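Local structure of chromosomal replication initiator protein DnaA (Aquifex aeolicus, 1L8Q) at residues R151-S154 with R155-G159; K176-L179 with K180-L184; V312-L315 with E316-F320. The protein initiates and regulates chromosomal replication, probably by binding the replication origin oriC in its ATP-bound form. All coordinates share one frame; numbering follows the deposited sequence.

Contact 1: residues R151-S154 with R155-G159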
loop_
_atom_site.group_PDB
_atom_site.type_symbol
_atom_site.label_atom_id
_atom_site.label_comp_id
_atom_site.label_asym_id
_atom_site.label_seq_id
_atom_site.Cartn_x
_atom_site.Cartn_y
_atom_site.Cartn_z
ATOM N N ARG A 151 12.530 -0.191 -23.260
ATOM C CA ARG A 151 11.582 -0.189 -24.338
ATOM C C ARG A 151 10.173 -0.323 -23.810
ATOM O O ARG A 151 9.254 0.295 -24.341
ATOM C CB ARG A 151 11.910 -1.273 -25.367
ATOM C CG ARG A 151 11.511 -2.699 -24.968
ATOM C CD ARG A 151 11.633 -3.692 -26.128
ATOM N NE ARG A 151 11.697 -5.089 -25.721
ATOM C CZ ARG A 151 12.135 -6.051 -26.516
ATOM N NH1 ARG A 151 12.552 -5.743 -27.736
ATOM N NH2 ARG A 151 12.173 -7.314 -26.101
ATOM N N LEU A 152 9.997 -1.113 -22.757
ATOM C CA LEU A 152 8.676 -1.249 -22.160
ATOM C C LEU A 152 8.272 0.064 -21.538
ATOM O O LEU A 152 7.099 0.476 -21.613
ATOM C CB LEU A 152 8.637 -2.357 -21.106
ATOM C CG LEU A 152 8.318 -3.779 -21.586
ATOM C CD1 LEU A 152 8.660 -4.770 -20.510
ATOM C CD2 LEU A 152 6.868 -3.910 -21.986
ATOM N N VAL A 153 9.240 0.740 -20.933
ATOM C CA VAL A 153 8.959 2.028 -20.332
ATOM C C VAL A 153 8.577 3.090 -21.370
ATOM O O VAL A 153 7.650 3.869 -21.130
ATOM C CB VAL A 153 10.111 2.522 -19.404
ATOM C CG1 VAL A 153 9.935 3.990 -19.031
ATOM C CG2 VAL A 153 10.169 1.665 -18.159
ATOM N N SER A 154 9.252 3.122 -22.519
ATOM C CA SER A 154 8.878 4.116 -23.531
ATOM C C SER A 154 7.466 3.827 -23.960
ATOM O O SER A 154 6.607 4.712 -23.959
ATOM C CB SER A 154 9.789 4.092 -24.751
ATOM O OG SER A 154 10.782 3.111 -24.603
ATOM N N ARG A 155 7.209 2.570 -24.291
ATOM C CA ARG A 155 5.880 2.187 -24.707
ATOM C C ARG A 155 4.823 2.685 -23.713
ATOM O O ARG A 155 3.847 3.309 -24.105
ATOM C CB ARG A 155 5.792 0.679 -24.935
ATOM C CG ARG A 155 6.547 0.227 -26.167
ATOM C CD ARG A 155 5.680 0.103 -27.401
ATOM N NE ARG A 155 6.416 -0.376 -28.568
ATOM C CZ ARG A 155 5.828 -0.941 -29.614
ATOM N NH1 ARG A 155 4.501 -1.089 -29.616
ATOM N NH2 ARG A 155 6.552 -1.354 -30.659
ATOM N N PHE A 156 5.026 2.434 -22.429
ATOM C CA PHE A 156 4.056 2.892 -21.461
ATOM C C PHE A 156 3.929 4.409 -21.621
ATOM O O PHE A 156 2.844 4.984 -21.530
ATOM C CB PHE A 156 4.517 2.585 -20.028
ATOM C CG PHE A 156 4.731 1.114 -19.734
ATOM C CD1 PHE A 156 4.218 0.132 -20.561
ATOM C CD2 PHE A 156 5.452 0.727 -18.615
ATOM C CE1 PHE A 156 4.410 -1.211 -20.272
ATOM C CE2 PHE A 156 5.642 -0.614 -18.322
ATOM C CZ PHE A 156 5.123 -1.586 -19.152
ATOM N N GLU A 157 5.044 5.066 -21.868
ATOM C CA GLU A 157 5.008 6.497 -21.875
ATOM C C GLU A 157 4.375 7.073 -23.118
ATOM O O GLU A 157 4.104 8.282 -23.193
ATOM C CB GLU A 157 6.374 7.071 -21.571
ATOM C CG GLU A 157 6.578 7.228 -20.085
ATOM C CD GLU A 157 8.015 7.422 -19.700
ATOM O OE1 GLU A 157 8.834 7.724 -20.597
ATOM O OE2 GLU A 157 8.328 7.271 -18.492
ATOM N N GLY A 158 4.090 6.203 -24.076
ATOM C CA GLY A 158 3.412 6.619 -25.272
ATOM C C GLY A 158 1.923 6.724 -25.017
ATOM O O GLY A 158 1.174 7.295 -25.802
ATOM N N GLY A 159 1.475 6.189 -23.899
ATOM C CA GLY A 159 0.046 6.223 -23.616
ATOM C C GLY A 159 -0.397 7.344 -22.695
ATOM O O GLY A 159 -0.034 8.510 -22.889
#
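The carbonyl oxygen of L152 is met by one residue in two ways: F156 N donates a hydrogen bond to L152 O at 3.0 Å, and the F156 ring turns a face to that same oxygen. L152 O stands 3.0 Å above the ring plane, displaced toward the rim. With chi1 at -60°, CG lies beside the backbone N, which swings the ring back along the helix, over the carbonyl of L152. There the L152 side chain crosses it at a slant, CD2 reaching CE1 of F156 at 4.0 Å. The neighbouring rungs of the helix are R155 N to R151 O at 3.1 Å, nearly straight at 172°, and E157 N to V153 O at 3.0 Å. The extended E157 side chain runs beside V153 in the same direction, and its OE2, 3.7 Å from V153 CG1, is hydrogen-bonded to Q143 NE2. Replacing F156 by an alanine would probably open a gap beside CD2 of L152 and take away the ring that meets L145 and F41. Helix 150-157 lies between helix 114-129 and the parallel sheet: L152 rests on Q117 and F120, R151 makes a cation-pi contact with F121, and F156 meets F41 in strand 40-43.

Contact 2: residues K176-L179 with K180-L184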
loop_
_atom_site.group_PDB
_atom_site.type_symbol
_atom_site.label_atom_id
_atom_site.label_comp_id
_atom_site.label_asym_id
_atom_site.label_seq_id
_atom_site.Cartn_x
_atom_site.Cartn_y
_atom_site.Cartn_z
ATOM N N LYS A 176 -18.177 5.816 5.766
ATOM C CA LYS A 176 -19.609 5.717 5.971
ATOM C C LYS A 176 -20.122 4.423 5.391
ATOM O O LYS A 176 -20.904 3.738 6.030
ATOM C CB LYS A 176 -20.344 6.860 5.314
ATOM C CG LYS A 176 -20.394 8.163 6.101
ATOM C CD LYS A 176 -20.690 9.287 5.117
ATOM C CE LYS A 176 -21.163 10.541 5.785
ATOM N NZ LYS A 176 -21.655 11.519 4.759
ATOM N N GLU A 177 -19.702 4.079 4.178
ATOM C CA GLU A 177 -20.184 2.831 3.579
ATOM C C GLU A 177 -19.810 1.647 4.463
ATOM O O GLU A 177 -20.644 0.816 4.759
ATOM C CB GLU A 177 -19.730 2.650 2.104
ATOM C CG GLU A 177 -20.803 3.047 1.067
ATOM C CD GLU A 177 -20.268 3.254 -0.374
ATOM O OE1 GLU A 177 -19.381 2.470 -0.835
ATOM O OE2 GLU A 177 -20.756 4.198 -1.065
ATOM N N LYS A 178 -18.567 1.625 4.934
ATOM C CA LYS A 178 -18.052 0.525 5.751
ATOM C C LYS A 178 -18.819 0.361 7.055
ATOM O O LYS A 178 -19.157 -0.755 7.465
ATOM C CB LYS A 178 -16.565 0.725 6.037
ATOM C CG LYS A 178 -15.677 0.442 4.843
ATOM C CD LYS A 178 -15.986 -0.920 4.276
ATOM C CE LYS A 178 -15.246 -1.172 2.990
ATOM N NZ LYS A 178 -15.257 -2.613 2.674
ATOM N N LEU A 179 -19.098 1.473 7.714
ATOM C CA LEU A 179 -19.865 1.419 8.939
ATOM C C LEU A 179 -21.259 0.790 8.717
ATOM O O LEU A 179 -21.725 0.028 9.552
ATOM C CB LEU A 179 -19.947 2.796 9.595
ATOM C CG LEU A 179 -18.638 3.264 10.265
ATOM C CD1 LEU A 179 -18.754 4.709 10.719
ATOM C CD2 LEU A 179 -18.208 2.360 11.439
ATOM N N LYS A 180 -21.913 1.089 7.595
ATOM C CA LYS A 180 -23.162 0.405 7.252
ATOM C C LYS A 180 -22.927 -1.067 6.913
ATOM O O LYS A 180 -23.740 -1.907 7.259
ATOM C CB LYS A 180 -23.852 1.070 6.078
ATOM C CG LYS A 180 -24.667 2.288 6.427
ATOM C CD LYS A 180 -24.616 3.309 5.282
ATOM C CE LYS A 180 -25.437 4.559 5.616
ATOM N NZ LYS A 180 -25.056 5.710 4.722
ATOM N N GLU A 181 -21.826 -1.375 6.221
ATOM C CA GLU A 181 -21.486 -2.768 5.902
ATOM C C GLU A 181 -21.413 -3.614 7.170
ATOM O O GLU A 181 -21.944 -4.711 7.226
ATOM C CB GLU A 181 -20.121 -2.855 5.215
ATOM C CG GLU A 181 -20.147 -3.128 3.738
ATOM C CD GLU A 181 -18.815 -3.656 3.223
ATOM O OE1 GLU A 181 -18.523 -4.848 3.466
ATOM O OE2 GLU A 181 -18.077 -2.885 2.555
ATOM N N PHE A 182 -20.724 -3.096 8.176
ATOM C CA PHE A 182 -20.460 -3.860 9.376
ATOM C C PHE A 182 -21.407 -3.531 10.533
ATOM O O PHE A 182 -21.150 -3.860 11.696
ATOM C CB PHE A 182 -18.975 -3.755 9.753
ATOM C CG PHE A 182 -18.072 -4.375 8.745
ATOM C CD1 PHE A 182 -17.872 -5.755 8.728
ATOM C CD2 PHE A 182 -17.476 -3.600 7.753
ATOM C CE1 PHE A 182 -17.054 -6.347 7.747
ATOM C CE2 PHE A 182 -16.660 -4.178 6.792
ATOM C CZ PHE A 182 -16.447 -5.549 6.786
ATOM N N ASN A 183 -22.535 -2.926 10.186
ATOM C CA ASN A 183 -23.572 -2.628 11.152
ATOM C C ASN A 183 -23.106 -1.795 12.339
ATOM O O ASN A 183 -23.273 -2.182 13.499
ATOM C CB ASN A 183 -24.244 -3.904 11.636
ATOM C CG ASN A 183 -25.418 -3.618 12.584
ATOM O OD1 ASN A 183 -26.135 -2.644 12.401
ATOM N ND2 ASN A 183 -25.595 -4.460 13.611
ATOM N N LEU A 184 -22.485 -0.664 12.060
ATOM C CA LEU A 184 -22.171 0.258 13.119
ATOM C C LEU A 184 -22.924 1.521 12.818
ATOM O O LEU A 184 -23.558 1.642 11.777
ATOM C CB LEU A 184 -20.679 0.489 13.255
ATOM C CG LEU A 184 -19.957 -0.742 13.813
ATOM C CD1 LEU A 184 -18.469 -0.506 13.923
ATOM C CD2 LEU A 184 -20.536 -1.133 15.147
#
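L184 N points back at L179 O in a 2.7 Å hydrogen bond that is almost straight (175°), the outer bond of a Schellman motif closing helix 168-181. The inner bond, from N183 N to K180 O, is weak at 3.3 Å. N183 is the C-prime residue, and its positive phi of 56° turns the chain back so that L184 faces the helix it has just left. An apolar contact joins the two ends of the motif, CD2 of L179 lying 3.6 Å from CB of L184. On another side of the turn, K178 NZ makes a salt bridge to E181 OE2 at 2.8 Å, approaching the syn side of the carboxylate but 32° out of its plane. The lysine bends at chi2, which lays its chain alongside E181, while its CD comes 4.2 Å from F182 CE2. F182 N in turn bonds K178 O at 2.9 Å. E205 of helix 201-214 makes a second salt bridge to K178 NZ, consistent with a part in fixing the ammonium group. That helix also carries I208 and I211 against F182 and L184, while L179 packs on V190, I191 and L194 of helix 188-197, within the helical lid of the AAA+ region.

Contact 3: residues V312-L315 with E316-F320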
loop_
_atom_site.group_PDB
_atom_site.type_symbol
_atom_site.label_atom_id
_atom_site.label_comp_id
_atom_site.label_asym_id
_atom_site.label_seq_id
_atom_site.Cartn_x
_atom_site.Cartn_y
_atom_site.Cartn_z
ATOM N N VAL A 312 21.090 -2.897 24.360
ATOM C CA VAL A 312 19.729 -2.863 23.865
ATOM C C VAL A 312 18.965 -4.087 24.344
ATOM O O VAL A 312 17.830 -3.981 24.810
ATOM C CB VAL A 312 19.698 -2.825 22.328
ATOM C CG1 VAL A 312 18.295 -3.138 21.814
ATOM C CG2 VAL A 312 20.177 -1.474 21.820
ATOM N N GLY A 313 19.596 -5.248 24.236
ATOM C CA GLY A 313 18.973 -6.490 24.655
ATOM C C GLY A 313 18.551 -6.435 26.107
ATOM O O GLY A 313 17.450 -6.854 26.470
ATOM N N PHE A 314 19.431 -5.902 26.942
ATOM C CA PHE A 314 19.151 -5.782 28.357
ATOM C C PHE A 314 18.028 -4.765 28.615
ATOM O O PHE A 314 17.171 -4.970 29.479
ATOM C CB PHE A 314 20.417 -5.372 29.093
ATOM C CG PHE A 314 20.222 -5.168 30.552
ATOM C CD1 PHE A 314 20.157 -6.249 31.409
ATOM C CD2 PHE A 314 20.102 -3.895 31.076
ATOM C CE1 PHE A 314 19.981 -6.064 32.767
ATOM C CE2 PHE A 314 19.919 -3.704 32.425
ATOM C CZ PHE A 314 19.862 -4.791 33.275
ATOM N N LEU A 315 18.041 -3.674 27.862
ATOM C CA LEU A 315 17.026 -2.645 27.997
ATOM C C LEU A 315 15.652 -3.197 27.604
ATOM O O LEU A 315 14.637 -2.899 28.245
ATOM C CB LEU A 315 17.381 -1.431 27.133
ATOM C CG LEU A 315 18.660 -0.680 27.506
ATOM C CD1 LEU A 315 18.886 0.491 26.566
ATOM C CD2 LEU A 315 18.584 -0.208 28.940
ATOM N N GLU A 316 15.639 -4.010 26.549
ATOM C CA GLU A 316 14.419 -4.632 26.061
ATOM C C GLU A 316 13.790 -5.481 27.145
ATOM O O GLU A 316 12.594 -5.392 27.399
ATOM C CB GLU A 316 14.719 -5.503 24.841
ATOM C CG GLU A 316 15.074 -4.727 23.586
ATOM C CD GLU A 316 15.502 -5.636 22.455
ATOM O OE1 GLU A 316 15.773 -6.824 22.720
ATOM O OE2 GLU A 316 15.563 -5.165 21.301
ATOM N N LYS A 317 14.608 -6.298 27.795
ATOM C CA LYS A 317 14.119 -7.210 28.821
ATOM C C LYS A 317 13.596 -6.468 30.050
ATOM O O LYS A 317 12.539 -6.792 30.585
ATOM C CB LYS A 317 15.208 -8.220 29.200
ATOM C CG LYS A 317 15.556 -9.194 28.063
ATOM C CD LYS A 317 16.911 -9.865 28.269
ATOM C CE LYS A 317 17.234 -10.832 27.121
ATOM N NZ LYS A 317 16.952 -10.228 25.775
ATOM N N GLN A 318 14.330 -5.460 30.487
ATOM C CA GLN A 318 13.883 -4.672 31.619
ATOM C C GLN A 318 12.562 -3.968 31.296
ATOM O O GLN A 318 11.583 -4.100 32.036
ATOM C CB GLN A 318 14.958 -3.674 32.036
ATOM C CG GLN A 318 16.206 -4.335 32.596
ATOM C CD GLN A 318 15.921 -5.216 33.816
ATOM O OE1 GLN A 318 15.355 -4.751 34.809
ATOM N NE2 GLN A 318 16.333 -6.478 33.746
ATOM N N ALA A 319 12.534 -3.239 30.183
ATOM C CA ALA A 319 11.309 -2.592 29.728
ATOM C C ALA A 319 10.127 -3.565 29.759
ATOM O O ALA A 319 9.049 -3.221 30.235
ATOM C CB ALA A 319 11.489 -2.033 28.333
ATOM N N PHE A 320 10.329 -4.780 29.262
ATOM C CA PHE A 320 9.255 -5.769 29.262
ATOM C C PHE A 320 8.729 -6.064 30.672
ATOM O O PHE A 320 7.534 -5.939 30.943
ATOM C CB PHE A 320 9.713 -7.059 28.598
ATOM C CG PHE A 320 8.711 -8.163 28.672
ATOM C CD1 PHE A 320 7.708 -8.261 27.739
ATOM C CD2 PHE A 320 8.778 -9.108 29.672
ATOM C CE1 PHE A 320 6.801 -9.288 27.791
ATOM C CE2 PHE A 320 7.872 -10.126 29.736
ATOM C CZ PHE A 320 6.881 -10.219 28.791
#
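E316 lies obliquely across V312, with its carboxylate OE2 3.4 Å from V312 CG1 and its amide N bonded to V312 O at 2.8 Å. Its chain is extended beyond CG, carrying the carboxylate past the valine toward Y266, whose OH makes a weak hydrogen bond to OE2. F314 is engaged quite differently, by Q318. The CG of Q318 sits over one face of the ring, 4.0 Å from the F314 centroid and 21° off the normal, a CH-pi contact displaced toward the rim. Two torsions bring the groups together: F314 has CG trans to its own N (chi1 178°), and Q318 is bent at chi2. The bend folds the amide over the same face, near CE1 and CZ, with the two planes only about 21° apart, and Q318 NE2 comes 3.8 Å from F314 CE1. Beyond it, Q318 OE1 accepts a hydrogen bond from K322. L315 contributes chiefly through its backbone, A319 N bonding L315 O at 2.9 Å, while the L315 side chain packs on I263 and L267 of helix 258-272 and on F236, Y240 and Y241 of helix 216-241. The chemistry is thus divided round helix 308-323: F314 and Q318 meet by a dispersive CH-pi contact rather than a polar bond, and the polar ends of E316, bordered by one valine methyl, and Q318 are directed to Y266 and K322.

In the fold
The three contacts follow one another along the chain and share no helix: contact 1 lies in helix 150-157, contact 2 at the end of helix 168-181, and contact 3 in helix 308-323. Their centres are about 41 Å (1 and 2), 42 Å (2 and 3) and 52 Å (1 and 3) apart, and none touches another. Contacts 1 and 2 both belong to the AAA+ region. In the first, beside the parallel sheet, the L152 side chain is about 8 Å from that of T116, which binds single-stranded DNA; in the second, the E177 side chain is about 5 Å from bound ADP. Contact 1 lies across the chain's centre from both others; contact 3 is in domain IV, which binds double-stranded DNA, but away from the annotated sites.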